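Side-chain contacts in phosphoribosylaminoimidazole-succinocarboxamide synthase (Pyrococcus horikoshii, PDB 3U55), which catalyses the ATP-dependent joining of L-aspartate to the carboxylate of an aminoimidazole ribonucleotide, forming SAICAR in de novo purine biosynthesis: residues A[68-73]-A[77-82]; A[59-62]-A[66-69]. All coordinates share one frame; numbering follows the deposited sequence. Where two conformers were deposited one is given.

Contact 1: A[68-73]-A[77-82]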
ATOM      1  N   HIS A  68      21.008  -3.759 -15.905  1.00 15.05           N
ATOM      2  CA  HIS A  68      21.597  -2.643 -16.639  1.00 16.44           C
ATOM      3  C   HIS A  68      23.134  -2.687 -16.690  1.00 18.84           C
ATOM      4  O   HIS A  68      23.757  -1.822 -17.302  1.00 19.87           O
ATOM      5  CB  HIS A  68      21.050  -1.290 -16.146  1.00 16.55           C
ATOM      6  CG  HIS A  68      21.546  -0.862 -14.794  1.00 16.54           C
ATOM      7  ND1 HIS A  68      21.465   0.447 -14.363  1.00 17.30           N
ATOM      8  CD2 HIS A  68      22.107  -1.558 -13.776  1.00 16.11           C
ATOM      9  CE1 HIS A  68      21.960   0.538 -13.140  1.00 15.87           C
ATOM     10  NE2 HIS A  68      22.359  -0.664 -12.762  1.00 15.04           N
ATOM     11  N   PHE A  69      23.733  -3.696 -16.063  1.00 19.28           N
ATOM     12  CA  PHE A  69      25.190  -3.787 -15.991  1.00 21.42           C
ATOM     13  C   PHE A  69      25.829  -4.069 -17.354  1.00 21.10           C
ATOM     14  O   PHE A  69      25.493  -5.053 -18.008  1.00 21.97           O
ATOM     15  CB  PHE A  69      25.639  -4.841 -14.969  1.00 20.39           C
ATOM     16  CG  PHE A  69      27.139  -5.025 -14.909  1.00 22.94           C
ATOM     17  CD1 PHE A  69      27.961  -4.006 -14.425  1.00 23.19           C
ATOM     18  CD2 PHE A  69      27.728  -6.208 -15.349  1.00 23.37           C
ATOM     19  CE1 PHE A  69      29.351  -4.164 -14.373  1.00 20.28           C
ATOM     20  CE2 PHE A  69      29.118  -6.379 -15.304  1.00 25.70           C
ATOM     21  CZ  PHE A  69      29.929  -5.354 -14.814  1.00 21.01           C
ATOM     22  N   ILE A  70      26.749  -3.201 -17.762  1.00 22.46           N
ATOM     23  CA  ILE A  70      27.542  -3.421 -18.982  1.00 23.61           C
ATOM     24  C   ILE A  70      29.003  -3.739 -18.632  1.00 24.12           C
ATOM     25  O   ILE A  70      29.536  -4.768 -19.053  1.00 23.63           O
ATOM     26  CB  ILE A  70      27.444  -2.226 -19.972  1.00 24.13           C
ATOM     27  CG1 ILE A  70      26.000  -2.078 -20.482  1.00 23.02           C
ATOM     28  CG2 ILE A  70      28.419  -2.411 -21.157  1.00 26.27           C
ATOM     29  CD1 ILE A  70      25.728  -0.800 -21.267  1.00 20.58           C
ATOM     30  N   GLY A  71      29.637  -2.863 -17.858  1.00 25.37           N
ATOM     31  CA  GLY A  71      31.024  -3.070 -17.452  1.00 27.99           C
ATOM     32  C   GLY A  71      31.525  -2.115 -16.387  1.00 29.07           C
ATOM     33  O   GLY A  71      30.802  -1.217 -15.937  1.00 28.44           O
ATOM     34  N   VAL A  72      32.777  -2.322 -15.982  1.00 30.18           N
ATOM     35  CA  VAL A  72      33.447  -1.431 -15.033  1.00 31.39           C
ATOM     36  C   VAL A  72      34.266  -0.384 -15.775  1.00 32.06           C
ATOM     37  O   VAL A  72      34.827  -0.662 -16.837  1.00 32.89           O
ATOM     38  CB  VAL A  72      34.345  -2.207 -14.026  1.00 31.29           C
ATOM     39  CG1 VAL A  72      33.488  -3.004 -13.051  1.00 30.49           C
ATOM     40  CG2 VAL A  72      35.315  -3.133 -14.750  1.00 32.10           C
ATOM     41  N   ALA A  73      34.315   0.819 -15.215  1.00 32.61           N
ATOM     42  CA  ALA A  73      35.040   1.930 -15.815  1.00 33.63           C
ATOM     43  C   ALA A  73      36.094   2.461 -14.848  1.00 34.00           C
ATOM     44  O   ALA A  73      36.333   3.671 -14.782  1.00 34.25           O
ATOM     45  CB  ALA A  73      34.072   3.038 -16.212  1.00 33.05           C
ATOM     46  N   ARG A  77      33.306   3.347 -10.617  1.00 25.44           N
ATOM     47  CA  ARG A  77      32.441   3.641 -11.761  0.50 25.28           C
ATOM     48  C   ARG A  77      32.005   2.376 -12.489  1.00 25.02           C
ATOM     49  O   ARG A  77      32.838   1.511 -12.801  1.00 24.96           O
ATOM     50  CB  ARG A  77      33.162   4.562 -12.757  0.50 25.18           C
ATOM     51  CG  ARG A  77      33.560   5.924 -12.214  0.50 26.20           C
ATOM     52  CD  ARG A  77      34.333   6.718 -13.261  0.50 25.73           C
ATOM     53  NE  ARG A  77      35.567   6.045 -13.660  0.50 27.21           N
ATOM     54  CZ  ARG A  77      36.756   6.278 -13.108  0.50 24.54           C
ATOM     55  NH1 ARG A  77      36.874   7.167 -12.132  0.50 25.92           N
ATOM     56  NH2 ARG A  77      37.825   5.617 -13.529  0.50 21.69           N
ATOM     57  N   LEU A  78      30.705   2.275 -12.757  1.00 24.36           N
ATOM     58  CA  LEU A  78      30.153   1.212 -13.582  1.00 23.64           C
ATOM     59  C   LEU A  78      29.588   1.837 -14.848  1.00 22.79           C
ATOM     60  O   LEU A  78      29.064   2.948 -14.816  1.00 25.08           O
ATOM     61  CB  LEU A  78      29.036   0.447 -12.854  1.00 24.75           C
ATOM     62  CG  LEU A  78      29.270  -0.272 -11.519  1.00 26.43           C
ATOM     63  CD1 LEU A  78      28.189  -1.346 -11.314  1.00 20.15           C
ATOM     64  CD2 LEU A  78      30.653  -0.889 -11.451  1.00 24.11           C
ATOM     65  N   ILE A  79      29.710   1.122 -15.960  1.00 22.65           N
ATOM     66  CA  ILE A  79      29.016   1.492 -17.185  1.00 21.04           C
ATOM     67  C   ILE A  79      27.720   0.697 -17.212  1.00 19.05           C
ATOM     68  O   ILE A  79      27.734  -0.524 -17.077  1.00 18.63           O
ATOM     69  CB  ILE A  79      29.838   1.200 -18.446  1.00 21.39           C
ATOM     70  CG1 ILE A  79      31.220   1.857 -18.348  1.00 23.27           C
ATOM     71  CG2 ILE A  79      29.105   1.726 -19.683  1.00 19.78           C
ATOM     72  CD1 ILE A  79      32.217   1.321 -19.347  1.00 25.64           C
ATOM     73  N   VAL A  80      26.614   1.418 -17.365  1.00 19.86           N
ATOM     74  CA  VAL A  80      25.276   0.844 -17.299  1.00 18.62           C
ATOM     75  C   VAL A  80      24.451   1.270 -18.513  1.00 18.86           C
ATOM     76  O   VAL A  80      24.704   2.317 -19.114  1.00 17.99           O
ATOM     77  CB  VAL A  80      24.537   1.209 -15.961  1.00 17.04           C
ATOM     78  CG1 VAL A  80      25.286   0.644 -14.750  1.00 14.29           C
ATOM     79  CG2 VAL A  80      24.336   2.723 -15.815  1.00 20.17           C
ATOM     80  N   GLU A  81      23.485   0.430 -18.874  1.00 19.00           N
ATOM     81  CA  GLU A  81      22.569   0.686 -19.978  1.00 18.54           C
ATOM     82  C   GLU A  81      21.600   1.812 -19.612  1.00 18.85           C
ATOM     83  O   GLU A  81      21.072   1.842 -18.496  1.00 17.21           O
ATOM     84  CB  GLU A  81      21.800  -0.602 -20.263  1.00 19.56           C
ATOM     85  CG  GLU A  81      20.881  -0.569 -21.464  1.00 22.34           C
ATOM     86  CD  GLU A  81      20.126  -1.875 -21.643  1.00 25.52           C
ATOM     87  OE1 GLU A  81      20.211  -2.749 -20.751  1.00 28.07           O
ATOM     88  OE2 GLU A  81      19.446  -2.026 -22.677  1.00 29.80           O
ATOM     89  N   LYS A  82      21.381   2.746 -20.537  1.00 17.67           N
ATOM     90  CA  LYS A  82      20.334   3.758 -20.371  1.00 19.23           C
ATOM     91  C   LYS A  82      18.950   3.118 -20.507  1.00 18.24           C
ATOM     92  O   LYS A  82      18.717   2.317 -21.414  1.00 17.71           O
ATOM     93  CB  LYS A  82      20.492   4.906 -21.382  1.00 20.86           C
ATOM     94  CG  LYS A  82      19.562   6.090 -21.123  1.00 26.04           C
ATOM     95  CD  LYS A  82      19.732   7.217 -22.138  1.00 31.49           C
ATOM     96  CE  LYS A  82      18.906   8.427 -21.722  1.00 37.42           C
ATOM     97  NZ  LYS A  82      18.933   9.533 -22.723  1.00 42.77           N
TER
HETATM   98  O   HOH W   1      20.474   2.468 -15.984  1.00 18.67           O

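Contact 2: A[59-62]-A[66-69]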
ATOM      1  N   LEU A  59      26.075 -12.393 -11.094  1.00 16.58           N
ATOM      2  CA  LEU A  59      25.367 -13.591 -10.630  1.00 17.23           C
ATOM      3  C   LEU A  59      23.941 -13.679 -11.197  1.00 16.87           C
ATOM      4  O   LEU A  59      23.519 -14.731 -11.692  1.00 16.18           O
ATOM      5  CB  LEU A  59      25.350 -13.647  -9.094  1.00 17.37           C
ATOM      6  CG  LEU A  59      24.480 -14.702  -8.400  1.00 21.70           C
ATOM      7  CD1 LEU A  59      25.080 -16.101  -8.519  1.00 23.58           C
ATOM      8  CD2 LEU A  59      24.291 -14.326  -6.932  1.00 21.97           C
ATOM      9  N   LEU A  60      23.207 -12.571 -11.134  1.00 16.03           N
ATOM     10  CA  LEU A  60      21.832 -12.530 -11.647  1.00 15.01           C
ATOM     11  C   LEU A  60      21.772 -12.737 -13.159  1.00 15.28           C
ATOM     12  O   LEU A  60      20.888 -13.438 -13.665  1.00 15.62           O
ATOM     13  CB  LEU A  60      21.150 -11.225 -11.233  1.00 14.79           C
ATOM     14  CG  LEU A  60      20.990 -11.047  -9.723  1.00 14.01           C
ATOM     15  CD1 LEU A  60      20.476  -9.655  -9.412  1.00 16.28           C
ATOM     16  CD2 LEU A  60      20.045 -12.115  -9.158  1.00 14.79           C
ATOM     17  N   GLU A  61      22.727 -12.153 -13.876  1.00 16.50           N
ATOM     18  CA  GLU A  61      22.804 -12.319 -15.331  1.00 18.93           C
ATOM     19  C   GLU A  61      23.009 -13.786 -15.717  1.00 19.71           C
ATOM     20  O   GLU A  61      22.411 -14.268 -16.683  1.00 20.99           O
ATOM     21  CB  GLU A  61      23.911 -11.443 -15.926  1.00 18.44           C
ATOM     22  CG  GLU A  61      23.587  -9.945 -15.991  1.00 20.73           C
ATOM     23  CD  GLU A  61      22.648  -9.567 -17.131  1.00 27.64           C
ATOM     24  OE1 GLU A  61      22.237  -8.386 -17.191  1.00 26.40           O
ATOM     25  OE2 GLU A  61      22.315 -10.438 -17.967  1.00 24.63           O
ATOM     26  N   GLU A  62      23.838 -14.487 -14.946  1.00 20.36           N
ATOM     27  CA  GLU A  62      24.095 -15.918 -15.150  1.00 21.40           C
ATOM     28  C   GLU A  62      22.826 -16.739 -14.954  1.00 22.19           C
ATOM     29  O   GLU A  62      22.661 -17.799 -15.559  1.00 22.70           O
ATOM     30  CB  GLU A  62      25.180 -16.411 -14.192  1.00 23.48           C
ATOM     31  CG  GLU A  62      26.591 -15.952 -14.552  1.00 27.10           C
ATOM     32  CD  GLU A  62      27.665 -16.465 -13.596  1.00 34.40           C
ATOM     33  OE1 GLU A  62      28.848 -16.493 -14.000  1.00 39.44           O
ATOM     34  OE2 GLU A  62      27.340 -16.834 -12.448  1.00 36.75           O
ATOM     35  N   LYS A  66      17.797  -9.949 -16.637  1.00 17.22           N
ATOM     36  CA  LYS A  66      18.293  -8.790 -17.378  1.00 17.72           C
ATOM     37  C   LYS A  66      18.599  -7.641 -16.431  1.00 16.77           C
ATOM     38  O   LYS A  66      17.717  -7.187 -15.706  1.00 16.91           O
ATOM     39  CB  LYS A  66      17.274  -8.325 -18.424  1.00 19.69           C
ATOM     40  CG  LYS A  66      17.202  -9.185 -19.661  1.00 24.33           C
ATOM     41  CD  LYS A  66      16.430  -8.471 -20.773  1.00 30.84           C
ATOM     42  CE  LYS A  66      15.962  -9.458 -21.822  1.00 33.96           C
ATOM     43  NZ  LYS A  66      14.819 -10.260 -21.310  1.00 36.74           N
ATOM     44  N   THR A  67      19.848  -7.177 -16.440  1.00 16.22           N
ATOM     45  CA  THR A  67      20.257  -6.043 -15.611  1.00 16.47           C
ATOM     46  C   THR A  67      20.884  -4.954 -16.469  1.00 16.73           C
ATOM     47  O   THR A  67      21.262  -5.201 -17.624  1.00 16.26           O
ATOM     48  CB  THR A  67      21.268  -6.425 -14.507  1.00 16.84           C
ATOM     49  OG1 THR A  67      22.586  -6.533 -15.065  1.00 17.95           O
ATOM     50  CG2 THR A  67      20.886  -7.727 -13.801  1.00 15.80           C
ATOM     51  N   HIS A  68      21.008  -3.759 -15.905  1.00 15.05           N
ATOM     52  CA  HIS A  68      21.597  -2.643 -16.639  1.00 16.44           C
ATOM     53  C   HIS A  68      23.134  -2.687 -16.690  1.00 18.84           C
ATOM     54  O   HIS A  68      23.757  -1.822 -17.302  1.00 19.87           O
ATOM     55  CB  HIS A  68      21.050  -1.290 -16.146  1.00 16.55           C
ATOM     56  CG  HIS A  68      21.546  -0.862 -14.794  1.00 16.54           C
ATOM     57  ND1 HIS A  68      21.465   0.447 -14.363  1.00 17.30           N
ATOM     58  CD2 HIS A  68      22.107  -1.558 -13.776  1.00 16.11           C
ATOM     59  CE1 HIS A  68      21.960   0.538 -13.140  1.00 15.87           C
ATOM     60  NE2 HIS A  68      22.359  -0.664 -12.762  1.00 15.04           N
ATOM     61  N   PHE A  69      23.733  -3.696 -16.063  1.00 19.28           N
ATOM     62  CA  PHE A  69      25.190  -3.787 -15.991  1.00 21.42           C
ATOM     63  C   PHE A  69      25.829  -4.069 -17.354  1.00 21.10           C
ATOM     64  O   PHE A  69      25.493  -5.053 -18.008  1.00 21.97           O
ATOM     65  CB  PHE A  69      25.639  -4.841 -14.969  1.00 20.39           C
ATOM     66  CG  PHE A  69      27.139  -5.025 -14.909  1.00 22.94           C
ATOM     67  CD1 PHE A  69      27.961  -4.006 -14.425  1.00 23.19           C
ATOM     68  CD2 PHE A  69      27.728  -6.208 -15.349  1.00 23.37           C
ATOM     69  CE1 PHE A  69      29.351  -4.164 -14.373  1.00 20.28           C
ATOM     70  CE2 PHE A  69      29.118  -6.379 -15.304  1.00 25.70           C
ATOM     71  CZ  PHE A  69      29.929  -5.354 -14.814  1.00 21.01           C
TER
HETATM   72  O   HOH W   2      23.852  -6.888 -18.734  1.00 29.48           O

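Contact 1: A[68-73]-A[77-82]
Phe-69 lies across from Val-80 and Val-72 across from Leu-78 as non-hydrogen-bonded pairs of two antiparallel strands, 69-72 and 77-81, whose axes come within 4.5 Å and run at 154° to each other. Between these pairs the register slips by one residue: the N-H groups of Ile-70 and Gly-71 both point at Ile-79 O, while Gly-71 O takes the N-H of Ile-79. At the open end of the hairpin, Glu-81 N donates to His-68 O. The His-68 ring runs alongside Val-80, and CG1 of Val-80 sits over the middle of one face, 3.7 Å from the ring centroid, a CH-pi contact. With chi1 at 72°, CG of His-68 lies between its own backbone N and carbonyl carbon, a turn that carries the ring over to Val-80. A water in the ring plane bonds ND1 of His-68 at 2.8 Å and donates to Glu-81 O. On the same face of the sheet as Val-80, CD1 of Leu-78 meets CD1 of Phe-69 at 4.1 Å and its CD2 meets CG1 of Val-72 at 3.9 Å; helix 45-62 packs against this side through Val-54 and Phe-57. On the other face, CG1 of Ile-79 touches CB of Ala-73 at 3.8 Å. Near the turn, in one of two conformers, the Arg-77 chain bends at chi3 (-61°) and donates to Ala-73 O from NE (2.7 Å) and NH2 (2.8 Å), a grip therefore doubtful. Strand 77-81 also pairs with strand 22-27, leaving strand 69-72 outermost in a four-stranded antiparallel sheet. The whole is a beta hairpin with a classic beta bulge, Ile-70 and Gly-71 opposite Ile-79.

Contact 2: A[59-62]-A[66-69]
The turn leading from helix 45-62 into strand 69-72 is closed by Glu-61, in the last helical turn, reaching across to Thr-67, which itself forms an ST turn with Phe-69. One carboxylate oxygen does the work. Thr-67 OG1 donates a hydrogen bond of 2.8 Å to OE1 of Glu-61 on its anti lone pair, the one turned away from OE2. The same OE1 accepts Thr-67 N, also at 2.8 Å, from above the carboxylate plane, 46° out of it. A water also lies within hydrogen-bonding distance of OE1 and of Phe-69 O. The bend at chi2 (-77°) turns the carboxylate toward Thr-67, while CG lies 4.1 Å from CG2 of Thr-67. While donating to Glu-61, Thr-67 OG1 accepts the N-H of Phe-69 at 3.2 Å, passing the bonding on from the helix to the first residue of the strand. With an alanine in place of the glutamate the shared acceptor is gone, which is likely to leave the Thr-67 N-H and hydroxyl hydrogen without this mate, although OG1 could still accept from Phe-69 N. Deeper in, CB of Leu-60 approaches CG2 of Thr-67 at 4.3 Å, a light apolar contact. Leu-60 continues onto Val-156 and Ile-159 of helix 143-165, whereas Thr-67 rests on Phe-57, one turn back along helix 45-62. The loop is also tied by backbone bonds from Lys-66 to Leu-188, at the end of strand 186-188, so it lies between the C-terminal turn of helix 45-62 and that strand.

From the N terminus, contact 2 begins in the last turn of helix 45-62 and closes the short loop 63-65 between 59-62 and 66-69. The same passage, through His-68 and Phe-69, then becomes the first arm of contact 1, which closes the hairpin turn 74-76 before strand 77-81. The two loops follow one another along the chain, neither enclosing nor crossing the other, and share two residues at the join. Their centres are 11 Å apart, and Thr-67 O and Glu-81 OE1 come within 4.1 Å of each other, a packing approach. Together they tie the end of helix 45-62 to the hairpin of strands 69-72 and 77-81, of which 69-72 is an outermost strand of the sheet.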